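Local coordinates for protein alcohol dehydrogenase (Aeropyrum pernix, PDB 1H2B) that binds zinc and NAD and, as a zinc-containing alcohol dehydrogenase, probably catalyses the NAD(+)-dependent oxidation of alcohols, at residues R20-N25 and K72-L77; G279-V284 and V302-S307; V329-H334 and R354-P359. All blocks are in the same frame, centred on the assembly; numbering follows the deposited sequence.

Contact 1 (R20-N25 and K72-L77); sequences RLHEYN and KLPYTL
Backbone bonds join L21 to Y75 as a hydrogen-bonded antiparallel pair: L21 N gives to Y75 O at 2.9 Å, and Y75 N returns a longer bond to L21 O at 3.3 Å. Next along the strands, R20 and T76 make a non-hydrogen-bonded pair whose side chains leave the same face of the sheet.

On that face the polar contact forms. R20 NE donates to T76 OG1 over 2.9 Å, the hydroxyl lying at the guanidinium edge, 18° out of its plane. A bend at chi3 (86°) turns the end of the arginine back over the partner segment, where P74 O lies over one guanidinium face. Arginine suits a position that must serve two partners, since its NH2 goes on to a salt bridge with D134, which also accepts from T76 N. These strands belong to a small three-stranded antiparallel sheet in which 17-21 runs between 29-32 and 75-76, the last within the GroES-like domain.

A CH-pi contact links H22 and P74, the proline that follows a cis peptide bond. P74 CB sits over the centre of the imidazole, 3.5 Å from the H22 ring centroid and only 7° off its normal. H22 NE2 is hydrogen-bonded to E31 on strand 29-32, which helps set how the ring is turned.

Apolar contacts gather on the other face. Leucine's branched end lets L21 meet L73 CD2 with its own CD2 at 3.8 Å, while L21 CB rests on the CD2 methyl of L77. L73 also crosses Y24 at about a right angle, its CD1 lying 3.8 Å from Y24 CE1. The two tyrosine hydroxyls are bridged by one water, 2.7 Å from Y24 OH and 3.0 Å from Y75 OH.

Contact 2 (G279-V284 and V302-S307); sequences GRLIIV and VSFEGS. With NAJ (nicotinamide-adenine-dinucleotide (acidic form)), chain I.
R280 and E305 project from the same face of adjacent parallel strands in the Rossmann-type sheet, and meet side-on. Their two bonds run from R280 NE to E305 OE2 and from R280 NH2 to E305 OE1, each 2.8 Å long and nearly straight at 171°. Both oxygens are approached on the syn side, with the two planes 27° apart. The arginine chain turns at chi3 (63°) to lay its edge along the carboxylate, whereas the glutamate extends beyond CG to reach it. S303 OG, short enough to stay close to the strand, donates to the anti lone pair of OE2, which therefore accepts two bonds. The salt bridge probably balances the two buried charges, and R280 NH1 is satisfied by K179 O and T183 OG1, so the guanidinium is held on a second side as well. A methionine in place of R280 would probably leave the E305 carboxylate buried without its counter-charge and freer to turn.

On the other face L281 CB touches the ring edge of F304 at CD2, 3.8 Å away. Strand 303-306, outermost in this chain, pairs antiparallel with a strand of a neighbouring subunit. Where the strands end, the cofactor's carboxamide N7N donates to V284 O at 3.0 Å and S307 O at 2.9 Å.

Contact 3 (V329-H334 and R354-P359); sequences VEVDIH and RAVLIP. With NAJ (nicotinamide-adenine-dinucleotide (acidic form)), chain I.
R354 works both as a strand residue and as a cofactor-binding residue: its backbone N gives to E330 O at 2.8 Å and its O accepts from D332 N, while its side chain leads away to the dinucleotide. The pairing continues through V356 and H334 to I358, joining the two parallel strands of a beta-alpha-beta unit whose helix is 339-347.

V331, I333 and V356 share one face, where branching at CB suits extended strands and presents methyls to the neighbouring strand. V331 CG1 lies 4.1 Å from V356 CG2. Farther along, I358 holds CG1 between its backbone N and carbonyl carbon (chi1 62°), which carries CD1 to within 3.7 Å of I333 CG2. The opposite face bears D332 and H334, seen to bind a zinc in this protein though none is bound to this chain; here H334 NE2 makes a weak hydrogen bond to D332 OD2. R345 makes a salt bridge to D332 OD2, and H334 ND1 is hydrogen-bonded to E338.

Bends at chi2 and chi3 bring R354 NH1 to the cofactor oxygen O1N at 2.7 Å, in the guanidinium plane. With E80 in a salt bridge with NE, the guanidinium probably offsets negative charge on both that carboxylate and the nicotinamide-side phosphate.

Overall arrangement
Contacts 2 and 3 lie on opposite sides of the chain's centre, their centres 29 Å apart, yet both grip the same cofactor: 279-284 and 302-307 hold its carboxamide end, 354-359 its pyrophosphate. Their nearest atoms are about 10 Å apart, and the dinucleotide reaches from one to the other. Contact 1 touches neither, its nearest atoms being about 8 Å from contact 3 and about 17 Å from contact 2. The side chain of R354 comes within about 4 Å of a bound zinc, probably the one held by C54, H79 and D168; those of V284 and L77 lie about 9 and 10 Å from a zinc. The bound octanoic acid is about 6 Å from the R354 side chain and about 8 Å from that of V284.

Contact 1 (R20-N25 and K72-L77)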
loop_
_atom_site.group_PDB
_atom_site.type_symbol
_atom_site.label_atom_id
_atom_site.label_comp_id
_atom_site.label_asym_id
_atom_site.label_seq_id
_atom_site.Cartn_x
_atom_site.Cartn_y
_atom_site.Cartn_z
ATOM N N ARG B 20 38.352 -19.840 9.021
ATOM C CA ARG B 20 37.658 -20.704 8.066
ATOM C C ARG B 20 36.992 -21.893 8.682
ATOM O O ARG B 20 37.520 -22.494 9.617
ATOM C CB ARG B 20 38.591 -21.174 6.966
ATOM C CG ARG B 20 39.492 -20.061 6.461
ATOM C CD ARG B 20 40.209 -20.455 5.215
ATOM N NE ARG B 20 39.417 -20.195 4.016
ATOM C CZ ARG B 20 39.603 -20.801 2.856
ATOM N NH1 ARG B 20 40.552 -21.744 2.708
ATOM N NH2 ARG B 20 38.850 -20.470 1.837
ATOM N N LEU B 21 35.820 -22.201 8.148
ATOM C CA LEU B 21 35.046 -23.368 8.527
ATOM C C LEU B 21 35.527 -24.546 7.690
ATOM O O LEU B 21 35.337 -24.553 6.483
ATOM C CB LEU B 21 33.549 -23.120 8.267
ATOM C CG LEU B 21 32.524 -24.109 8.824
ATOM C CD1 LEU B 21 31.164 -23.458 8.739
ATOM C CD2 LEU B 21 32.494 -25.437 8.076
ATOM N N HIS B 22 36.148 -25.531 8.349
ATOM C CA HIS B 22 36.523 -26.805 7.715
ATOM C C HIS B 22 35.586 -27.932 8.087
ATOM O O HIS B 22 35.300 -28.790 7.269
ATOM C CB HIS B 22 37.928 -27.239 8.127
ATOM C CG HIS B 22 39.023 -26.439 7.504
ATOM N ND1 HIS B 22 39.817 -26.929 6.490
ATOM C CD2 HIS B 22 39.464 -25.183 7.757
ATOM C CE1 HIS B 22 40.711 -26.016 6.157
ATOM N NE2 HIS B 22 40.515 -24.945 6.906
ATOM N N GLU B 23 35.129 -27.929 9.334
ATOM C CA GLU B 23 34.237 -28.955 9.833
ATOM C C GLU B 23 33.203 -28.326 10.745
ATOM O O GLU B 23 33.546 -27.476 11.576
ATOM C CB GLU B 23 35.008 -30.007 10.650
ATOM C CG GLU B 23 36.371 -30.402 10.108
ATOM C CD GLU B 23 37.259 -31.050 11.156
ATOM O OE1 GLU B 23 38.330 -30.482 11.478
ATOM O OE2 GLU B 23 36.885 -32.138 11.651
ATOM N N TYR B 24 31.975 -28.807 10.619
ATOM C CA TYR B 24 30.868 -28.387 11.480
ATOM C C TYR B 24 31.073 -28.846 12.914
ATOM O O TYR B 24 31.713 -29.883 13.152
ATOM C CB TYR B 24 29.542 -28.879 10.915
ATOM C CG TYR B 24 29.267 -28.306 9.544
ATOM C CD1 TYR B 24 29.251 -29.100 8.406
ATOM C CD2 TYR B 24 29.056 -26.928 9.380
ATOM C CE1 TYR B 24 29.007 -28.554 7.137
ATOM C CE2 TYR B 24 28.824 -26.390 8.150
ATOM C CZ TYR B 24 28.796 -27.171 7.022
ATOM O OH TYR B 24 28.552 -26.606 5.795
ATOM N N ASN B 25 30.552 -28.047 13.851
ATOM C CA ASN B 25 30.656 -28.307 15.285
ATOM C C ASN B 25 32.061 -28.383 15.853
ATOM O O ASN B 25 32.315 -29.072 16.847
ATOM C CB ASN B 25 29.794 -29.515 15.642
ATOM C CG ASN B 25 28.335 -29.213 15.494
ATOM O OD1 ASN B 25 27.831 -28.244 16.090
ATOM N ND2 ASN B 25 27.639 -30.004 14.684
ATOM N N LYS B 72 30.974 -25.438 -0.507
ATOM C CA LYS B 72 32.218 -26.192 -0.514
ATOM C C LYS B 72 33.062 -25.793 0.692
ATOM O O LYS B 72 33.285 -24.605 0.930
ATOM C CB LYS B 72 32.973 -25.949 -1.826
ATOM C CG LYS B 72 34.324 -26.655 -1.941
ATOM C CD LYS B 72 34.996 -26.333 -3.281
ATOM C CE LYS B 72 36.078 -25.256 -3.133
ATOM N NZ LYS B 72 35.712 -23.945 -3.755
ATOM N N LEU B 73 33.503 -26.790 1.458
ATOM C CA LEU B 73 34.401 -26.586 2.600
ATOM C C LEU B 73 35.853 -26.827 2.180
ATOM O O LEU B 73 36.098 -27.676 1.304
ATOM C CB LEU B 73 34.028 -27.519 3.760
ATOM C CG LEU B 73 32.563 -27.547 4.182
ATOM C CD1 LEU B 73 32.390 -28.332 5.469
ATOM C CD2 LEU B 73 32.073 -26.127 4.371
ATOM N N PRO B 74 36.817 -26.090 2.747
ATOM C CA PRO B 74 36.592 -24.955 3.664
ATOM C C PRO B 74 36.246 -23.623 3.003
ATOM O O PRO B 74 36.517 -23.404 1.814
ATOM C CB PRO B 74 37.952 -24.803 4.344
ATOM C CG PRO B 74 38.926 -25.257 3.300
ATOM C CD PRO B 74 38.260 -26.366 2.576
ATOM N N TYR B 75 35.656 -22.730 3.806
ATOM C CA TYR B 75 35.453 -21.340 3.398
ATOM C C TYR B 75 35.506 -20.399 4.575
ATOM O O TYR B 75 35.276 -20.779 5.729
ATOM C CB TYR B 75 34.153 -21.144 2.621
ATOM C CG TYR B 75 32.845 -21.292 3.382
ATOM C CD1 TYR B 75 32.044 -20.179 3.659
ATOM C CD2 TYR B 75 32.379 -22.549 3.766
ATOM C CE1 TYR B 75 30.805 -20.323 4.305
ATOM C CE2 TYR B 75 31.168 -22.696 4.405
ATOM C CZ TYR B 75 30.380 -21.583 4.678
ATOM O OH TYR B 75 29.160 -21.774 5.299
ATOM N N THR B 76 35.815 -19.143 4.267
ATOM C CA THR B 76 36.000 -18.128 5.271
ATOM C C THR B 76 34.642 -17.514 5.620
ATOM O O THR B 76 33.855 -17.187 4.730
ATOM C CB THR B 76 36.868 -17.047 4.661
ATOM O OG1 THR B 76 38.148 -17.628 4.377
ATOM C CG2 THR B 76 37.165 -15.927 5.646
ATOM N N LEU B 77 34.383 -17.396 6.918
ATOM C CA LEU B 77 33.082 -16.819 7.317
ATOM C C LEU B 77 33.204 -15.294 7.360
ATOM O O LEU B 77 34.291 -14.720 7.175
ATOM C CB LEU B 77 32.631 -17.361 8.683
ATOM C CG LEU B 77 32.266 -18.847 8.809
ATOM C CD1 LEU B 77 31.255 -19.070 9.984
ATOM C CD2 LEU B 77 31.902 -19.598 7.564
HETATM O O HOH W 1 27.447 -24.115 5.997
#

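Contact 2 (G279-V284 and V302-S307)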
loop_
_atom_site.group_PDB
_atom_site.type_symbol
_atom_site.label_atom_id
_atom_site.label_comp_id
_atom_site.label_asym_id
_atom_site.label_seq_id
_atom_site.Cartn_x
_atom_site.Cartn_y
_atom_site.Cartn_z
ATOM N N GLY B 279 -3.020 -8.754 14.319
ATOM C CA GLY B 279 -1.631 -8.645 14.710
ATOM C C GLY B 279 -0.710 -9.323 13.690
ATOM O O GLY B 279 -1.125 -10.216 12.950
ATOM N N ARG B 280 0.538 -8.896 13.697
ATOM C CA ARG B 280 1.533 -9.377 12.723
ATOM C C ARG B 280 2.776 -9.736 13.458
ATOM O O ARG B 280 3.325 -8.907 14.233
ATOM C CB ARG B 280 1.864 -8.320 11.710
ATOM C CG ARG B 280 0.641 -7.824 10.887
ATOM C CD ARG B 280 0.963 -6.567 10.164
ATOM N NE ARG B 280 2.028 -6.758 9.174
ATOM C CZ ARG B 280 2.886 -5.837 8.789
ATOM N NH1 ARG B 280 2.838 -4.625 9.362
ATOM N NH2 ARG B 280 3.827 -6.119 7.886
ATOM N N LEU B 281 3.219 -10.976 13.246
ATOM C CA LEU B 281 4.517 -11.411 13.781
ATOM C C LEU B 281 5.540 -11.349 12.661
ATOM O O LEU B 281 5.402 -12.052 11.652
ATOM C CB LEU B 281 4.409 -12.830 14.367
ATOM C CG LEU B 281 5.745 -13.506 14.740
ATOM C CD1 LEU B 281 6.520 -12.742 15.818
ATOM C CD2 LEU B 281 5.392 -14.938 15.170
ATOM N N ILE B 282 6.564 -10.523 12.835
ATOM C CA ILE B 282 7.638 -10.452 11.859
ATOM C C ILE B 282 8.724 -11.383 12.340
ATOM O O ILE B 282 9.262 -11.207 13.448
ATOM C CB ILE B 282 8.189 -9.015 11.703
ATOM C CG1 ILE B 282 7.065 -7.971 11.525
ATOM C CG2 ILE B 282 9.238 -8.990 10.574
ATOM C CD1 ILE B 282 6.106 -8.276 10.466
ATOM N N ILE B 283 8.958 -12.453 11.580
ATOM C CA ILE B 283 9.953 -13.472 11.932
ATOM C C ILE B 283 11.290 -13.138 11.263
ATOM O O ILE B 283 11.387 -13.092 10.025
ATOM C CB ILE B 283 9.453 -14.868 11.500
ATOM C CG1 ILE B 283 8.204 -15.190 12.318
ATOM C CG2 ILE B 283 10.531 -15.949 11.714
ATOM C CD1 ILE B 283 7.450 -16.463 11.807
ATOM N N VAL B 284 12.293 -12.900 12.116
ATOM C CA VAL B 284 13.623 -12.527 11.665
ATOM C C VAL B 284 14.612 -13.573 12.145
ATOM O O VAL B 284 15.377 -14.156 11.340
ATOM C CB VAL B 284 14.053 -11.136 12.183
ATOM C CG1 VAL B 284 15.466 -10.879 11.673
ATOM C CG2 VAL B 284 13.077 -10.066 11.695
ATOM N N VAL B 302 -4.484 -13.063 12.111
ATOM C CA VAL B 302 -3.087 -12.684 12.311
ATOM C C VAL B 302 -2.245 -13.155 11.134
ATOM O O VAL B 302 -2.651 -14.025 10.339
ATOM C CB VAL B 302 -2.490 -13.207 13.632
ATOM C CG1 VAL B 302 -3.126 -12.416 14.804
ATOM C CG2 VAL B 302 -2.751 -14.703 13.792
ATOM N N SER B 303 -1.050 -12.603 11.058
ATOM C CA SER B 303 -0.096 -13.036 10.024
ATOM C C SER B 303 1.278 -13.272 10.626
ATOM O O SER B 303 1.625 -12.703 11.633
ATOM C CB SER B 303 0.032 -12.041 8.867
ATOM O OG SER B 303 0.424 -10.747 9.360
ATOM N N PHE B 304 2.044 -14.118 9.968
ATOM C CA PHE B 304 3.411 -14.440 10.327
ATOM C C PHE B 304 4.250 -14.153 9.091
ATOM O O PHE B 304 4.029 -14.736 8.038
ATOM C CB PHE B 304 3.530 -15.929 10.641
ATOM C CG PHE B 304 2.575 -16.422 11.749
ATOM C CD1 PHE B 304 1.952 -17.642 11.624
ATOM C CD2 PHE B 304 2.315 -15.675 12.878
ATOM C CE1 PHE B 304 1.067 -18.118 12.622
ATOM C CE2 PHE B 304 1.420 -16.148 13.886
ATOM C CZ PHE B 304 0.810 -17.333 13.747
ATOM N N GLU B 305 5.180 -13.216 9.185
ATOM C CA GLU B 305 5.823 -12.697 7.958
ATOM C C GLU B 305 7.327 -12.766 8.106
ATOM O O GLU B 305 7.906 -12.087 8.980
ATOM C CB GLU B 305 5.432 -11.222 7.773
ATOM C CG GLU B 305 3.908 -11.057 7.584
ATOM C CD GLU B 305 3.463 -9.617 7.639
ATOM O OE1 GLU B 305 4.150 -8.762 7.013
ATOM O OE2 GLU B 305 2.403 -9.349 8.243
ATOM N N GLY B 306 7.985 -13.545 7.239
ATOM C CA GLY B 306 9.434 -13.566 7.300
ATOM C C GLY B 306 10.030 -12.277 6.773
ATOM O O GLY B 306 9.432 -11.571 5.957
ATOM N N SER B 307 11.233 -11.975 7.266
ATOM C CA SER B 307 11.969 -10.840 6.721
ATOM C C SER B 307 13.406 -11.287 6.548
ATOM O O SER B 307 13.941 -11.937 7.438
ATOM C CB SER B 307 11.899 -9.639 7.679
ATOM O OG SER B 307 12.189 -8.442 6.971
HETATM P PA NAJ I . 22.095 -12.417 19.323
HETATM O O1A NAJ I . 22.657 -13.687 19.899
HETATM O O2A NAJ I . 22.950 -11.140 19.335
HETATM O O5B NAJ I . 20.775 -11.943 20.087
HETATM C C5B NAJ I . 19.777 -12.868 20.541
HETATM C C4B NAJ I . 19.114 -12.154 21.707
HETATM O O4B NAJ I . 17.963 -12.940 22.077
HETATM C C3B NAJ I . 20.022 -11.983 22.925
HETATM O O3B NAJ I . 19.993 -10.637 23.428
HETATM C C2B NAJ I . 19.373 -12.998 23.856
HETATM O O2B NAJ I . 19.601 -12.739 25.250
HETATM C C1B NAJ I . 17.883 -12.933 23.496
HETATM N N9A NAJ I . 17.097 -14.098 23.900
HETATM C C8A NAJ I . 17.457 -15.449 24.000
HETATM N N7A NAJ I . 16.373 -16.174 24.386
HETATM C C5A NAJ I . 15.331 -15.306 24.541
HETATM C C6A NAJ I . 14.018 -15.463 24.911
HETATM N N6A NAJ I . 13.495 -16.645 25.263
HETATM N N1A NAJ I . 13.200 -14.364 24.900
HETATM C C2A NAJ I . 13.669 -13.097 24.601
HETATM N N3A NAJ I . 14.969 -12.950 24.264
HETATM C C4A NAJ I . 15.784 -14.039 24.241
HETATM O O3 NAJ I . 21.624 -12.779 17.848
HETATM P PN NAJ I . 21.608 -11.855 16.525
HETATM O O1N NAJ I . 22.896 -11.928 15.844
HETATM O O2N NAJ I . 21.024 -10.540 16.854
HETATM O O5D NAJ I . 20.619 -12.734 15.615
HETATM C C5D NAJ I . 19.254 -12.831 16.016
HETATM C C4D NAJ I . 18.569 -13.914 15.199
HETATM O O4D NAJ I . 18.389 -13.410 13.864
HETATM C C3D NAJ I . 19.396 -15.188 15.034
HETATM O O3D NAJ I . 18.488 -16.289 14.851
HETATM C C2D NAJ I . 20.154 -14.937 13.722
HETATM O O2D NAJ I . 20.623 -16.084 13.071
HETATM C C1D NAJ I . 19.013 -14.266 12.937
HETATM N N1N NAJ I . 19.348 -13.509 11.731
HETATM C C2N NAJ I . 18.362 -13.411 10.794
HETATM C C3N NAJ I . 18.574 -12.657 9.652
HETATM C C7N NAJ I . 17.513 -12.606 8.602
HETATM O O7N NAJ I . 17.845 -11.923 7.493
HETATM N N7N NAJ I . 16.280 -13.110 8.718
HETATM C C4N NAJ I . 19.797 -11.944 9.424
HETATM C C5N NAJ I . 20.703 -11.947 10.522
HETATM C C6N NAJ I . 20.489 -12.744 11.630
#

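Contact 3 (V329-H334 and R354-P359)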
loop_
_atom_site.group_PDB
_atom_site.type_symbol
_atom_site.label_atom_id
_atom_site.label_comp_id
_atom_site.label_asym_id
_atom_site.label_seq_id
_atom_site.Cartn_x
_atom_site.Cartn_y
_atom_site.Cartn_z
ATOM N N VAL B 329 25.202 1.624 16.860
ATOM C CA VAL B 329 25.325 0.237 17.272
ATOM C C VAL B 329 26.198 0.175 18.507
ATOM O O VAL B 329 27.207 0.865 18.594
ATOM C CB VAL B 329 25.917 -0.661 16.140
ATOM C CG1 VAL B 329 25.785 -2.127 16.483
ATOM C CG2 VAL B 329 25.163 -0.409 14.811
ATOM N N GLU B 330 25.760 -0.621 19.467
ATOM C CA GLU B 330 26.541 -0.994 20.631
ATOM C C GLU B 330 27.534 -2.089 20.224
ATOM O O GLU B 330 27.142 -3.218 19.896
ATOM C CB GLU B 330 25.578 -1.440 21.749
ATOM C CG GLU B 330 26.277 -1.910 23.015
ATOM C CD GLU B 330 26.953 -0.784 23.778
ATOM O OE1 GLU B 330 26.385 0.344 23.829
ATOM O OE2 GLU B 330 28.061 -1.036 24.309
ATOM N N VAL B 331 28.823 -1.732 20.208
ATOM C CA VAL B 331 29.828 -2.653 19.694
ATOM C C VAL B 331 30.824 -3.111 20.749
ATOM O O VAL B 331 31.240 -2.347 21.611
ATOM C CB VAL B 331 30.551 -2.112 18.405
ATOM C CG1 VAL B 331 29.529 -1.858 17.285
ATOM C CG2 VAL B 331 31.310 -0.841 18.695
ATOM N N ASP B 332 31.187 -4.373 20.632
ATOM C CA ASP B 332 32.185 -5.046 21.434
ATOM C C ASP B 332 33.347 -5.448 20.481
ATOM O O ASP B 332 33.266 -6.431 19.745
ATOM C CB ASP B 332 31.479 -6.238 22.079
ATOM C CG ASP B 332 32.380 -7.068 22.946
ATOM O OD1 ASP B 332 33.305 -6.499 23.549
ATOM O OD2 ASP B 332 32.255 -8.310 23.033
ATOM N N ILE B 333 34.444 -4.680 20.522
ATOM C CA ILE B 333 35.524 -4.839 19.542
ATOM C C ILE B 333 36.562 -5.825 20.019
ATOM O O ILE B 333 37.044 -5.722 21.167
ATOM C CB ILE B 333 36.202 -3.491 19.256
ATOM C CG1 ILE B 333 35.185 -2.498 18.686
ATOM C CG2 ILE B 333 37.361 -3.672 18.274
ATOM C CD1 ILE B 333 35.646 -1.083 18.645
ATOM N N HIS B 334 36.883 -6.767 19.150
ATOM C CA HIS B 334 37.886 -7.794 19.399
ATOM C C HIS B 334 38.766 -8.005 18.185
ATOM O O HIS B 334 38.458 -7.544 17.081
ATOM C CB HIS B 334 37.207 -9.087 19.808
ATOM C CG HIS B 334 36.467 -8.957 21.097
ATOM N ND1 HIS B 334 37.102 -9.032 22.322
ATOM C CD2 HIS B 334 35.171 -8.675 21.355
ATOM C CE1 HIS B 334 36.215 -8.835 23.283
ATOM N NE2 HIS B 334 35.038 -8.618 22.722
ATOM N N ARG B 354 26.720 -6.015 19.639
ATOM C CA ARG B 354 27.339 -6.722 18.528
ATOM C C ARG B 354 28.836 -6.745 18.675
ATOM O O ARG B 354 29.446 -5.704 18.821
ATOM C CB ARG B 354 26.975 -5.965 17.247
ATOM C CG ARG B 354 27.300 -6.673 15.959
ATOM C CD ARG B 354 26.731 -8.047 15.885
ATOM N NE ARG B 354 26.176 -8.400 14.598
ATOM C CZ ARG B 354 25.230 -9.323 14.464
ATOM N NH1 ARG B 354 24.721 -9.938 15.540
ATOM N NH2 ARG B 354 24.791 -9.622 13.254
ATOM N N ALA B 355 29.405 -7.937 18.545
ATOM C CA ALA B 355 30.852 -8.073 18.512
ATOM C C ALA B 355 31.334 -7.782 17.099
ATOM O O ALA B 355 30.728 -8.241 16.116
ATOM C CB ALA B 355 31.245 -9.447 18.953
ATOM N N VAL B 356 32.435 -7.031 16.983
ATOM C CA VAL B 356 33.005 -6.694 15.654
ATOM C C VAL B 356 34.505 -7.013 15.754
ATOM O O VAL B 356 35.138 -6.633 16.759
ATOM C CB VAL B 356 32.804 -5.228 15.348
ATOM C CG1 VAL B 356 33.459 -4.839 14.044
ATOM C CG2 VAL B 356 31.304 -4.905 15.240
ATOM N N LEU B 357 35.023 -7.736 14.766
ATOM C CA LEU B 357 36.457 -8.139 14.698
ATOM C C LEU B 357 37.236 -7.200 13.817
ATOM O O LEU B 357 36.762 -6.784 12.770
ATOM C CB LEU B 357 36.641 -9.579 14.208
ATOM C CG LEU B 357 35.747 -10.575 14.949
ATOM C CD1 LEU B 357 36.038 -11.963 14.394
ATOM C CD2 LEU B 357 35.874 -10.517 16.496
ATOM N N ILE B 358 38.447 -6.863 14.265
ATOM C CA ILE B 358 39.309 -5.962 13.523
ATOM C C ILE B 358 40.642 -6.630 13.290
ATOM O O ILE B 358 41.026 -7.535 14.038
ATOM C CB ILE B 358 39.484 -4.599 14.283
ATOM C CG1 ILE B 358 40.147 -4.789 15.662
ATOM C CG2 ILE B 358 38.147 -3.840 14.402
ATOM C CD1 ILE B 358 40.484 -3.439 16.386
ATOM N N PRO B 359 41.354 -6.204 12.252
ATOM C CA PRO B 359 42.739 -6.659 12.060
ATOM C C PRO B 359 43.642 -6.164 13.206
ATOM O O PRO B 359 43.382 -5.096 13.805
ATOM C CB PRO B 359 43.132 -6.005 10.743
ATOM C CG PRO B 359 42.237 -4.789 10.621
ATOM C CD PRO B 359 40.905 -5.311 11.154
ATOM O OXT PRO B 359 44.615 -6.868 13.554
HETATM P PA NAJ I . 22.095 -12.417 19.323
HETATM O O1A NAJ I . 22.657 -13.687 19.899
HETATM O O2A NAJ I . 22.950 -11.140 19.335
HETATM O O5B NAJ I . 20.775 -11.943 20.087
HETATM C C5B NAJ I . 19.777 -12.868 20.541
HETATM C C4B NAJ I . 19.114 -12.154 21.707
HETATM O O4B NAJ I . 17.963 -12.940 22.077
HETATM C C3B NAJ I . 20.022 -11.983 22.925
HETATM O O3B NAJ I . 19.993 -10.637 23.428
HETATM C C2B NAJ I . 19.373 -12.998 23.856
HETATM O O2B NAJ I . 19.601 -12.739 25.250
HETATM C C1B NAJ I . 17.883 -12.933 23.496
HETATM N N9A NAJ I . 17.097 -14.098 23.900
HETATM C C8A NAJ I . 17.457 -15.449 24.000
HETATM N N7A NAJ I . 16.373 -16.174 24.386
HETATM C C5A NAJ I . 15.331 -15.306 24.541
HETATM C C6A NAJ I . 14.018 -15.463 24.911
HETATM N N6A NAJ I . 13.495 -16.645 25.263
HETATM N N1A NAJ I . 13.200 -14.364 24.900
HETATM C C2A NAJ I . 13.669 -13.097 24.601
HETATM N N3A NAJ I . 14.969 -12.950 24.264
HETATM C C4A NAJ I . 15.784 -14.039 24.241
HETATM O O3 NAJ I . 21.624 -12.779 17.848
HETATM P PN NAJ I . 21.608 -11.855 16.525
HETATM O O1N NAJ I . 22.896 -11.928 15.844
HETATM O O2N NAJ I . 21.024 -10.540 16.854
HETATM O O5D NAJ I . 20.619 -12.734 15.615
HETATM C C5D NAJ I . 19.254 -12.831 16.016
HETATM C C4D NAJ I . 18.569 -13.914 15.199
HETATM O O4D NAJ I . 18.389 -13.410 13.864
HETATM C C3D NAJ I . 19.396 -15.188 15.034
HETATM O O3D NAJ I . 18.488 -16.289 14.851
HETATM C C2D NAJ I . 20.154 -14.937 13.722
HETATM O O2D NAJ I . 20.623 -16.084 13.071
HETATM C C1D NAJ I . 19.013 -14.266 12.937
HETATM N N1N NAJ I . 19.348 -13.509 11.731
HETATM C C2N NAJ I . 18.362 -13.411 10.794
HETATM C C3N NAJ I . 18.574 -12.657 9.652
HETATM C C7N NAJ I . 17.513 -12.606 8.602
HETATM O O7N NAJ I . 17.845 -11.923 7.493
HETATM N N7N NAJ I . 16.280 -13.110 8.718
HETATM C C4N NAJ I . 19.797 -11.944 9.424
HETATM C C5N NAJ I . 20.703 -11.947 10.522
HETATM C C6N NAJ I . 20.489 -12.744 11.630
#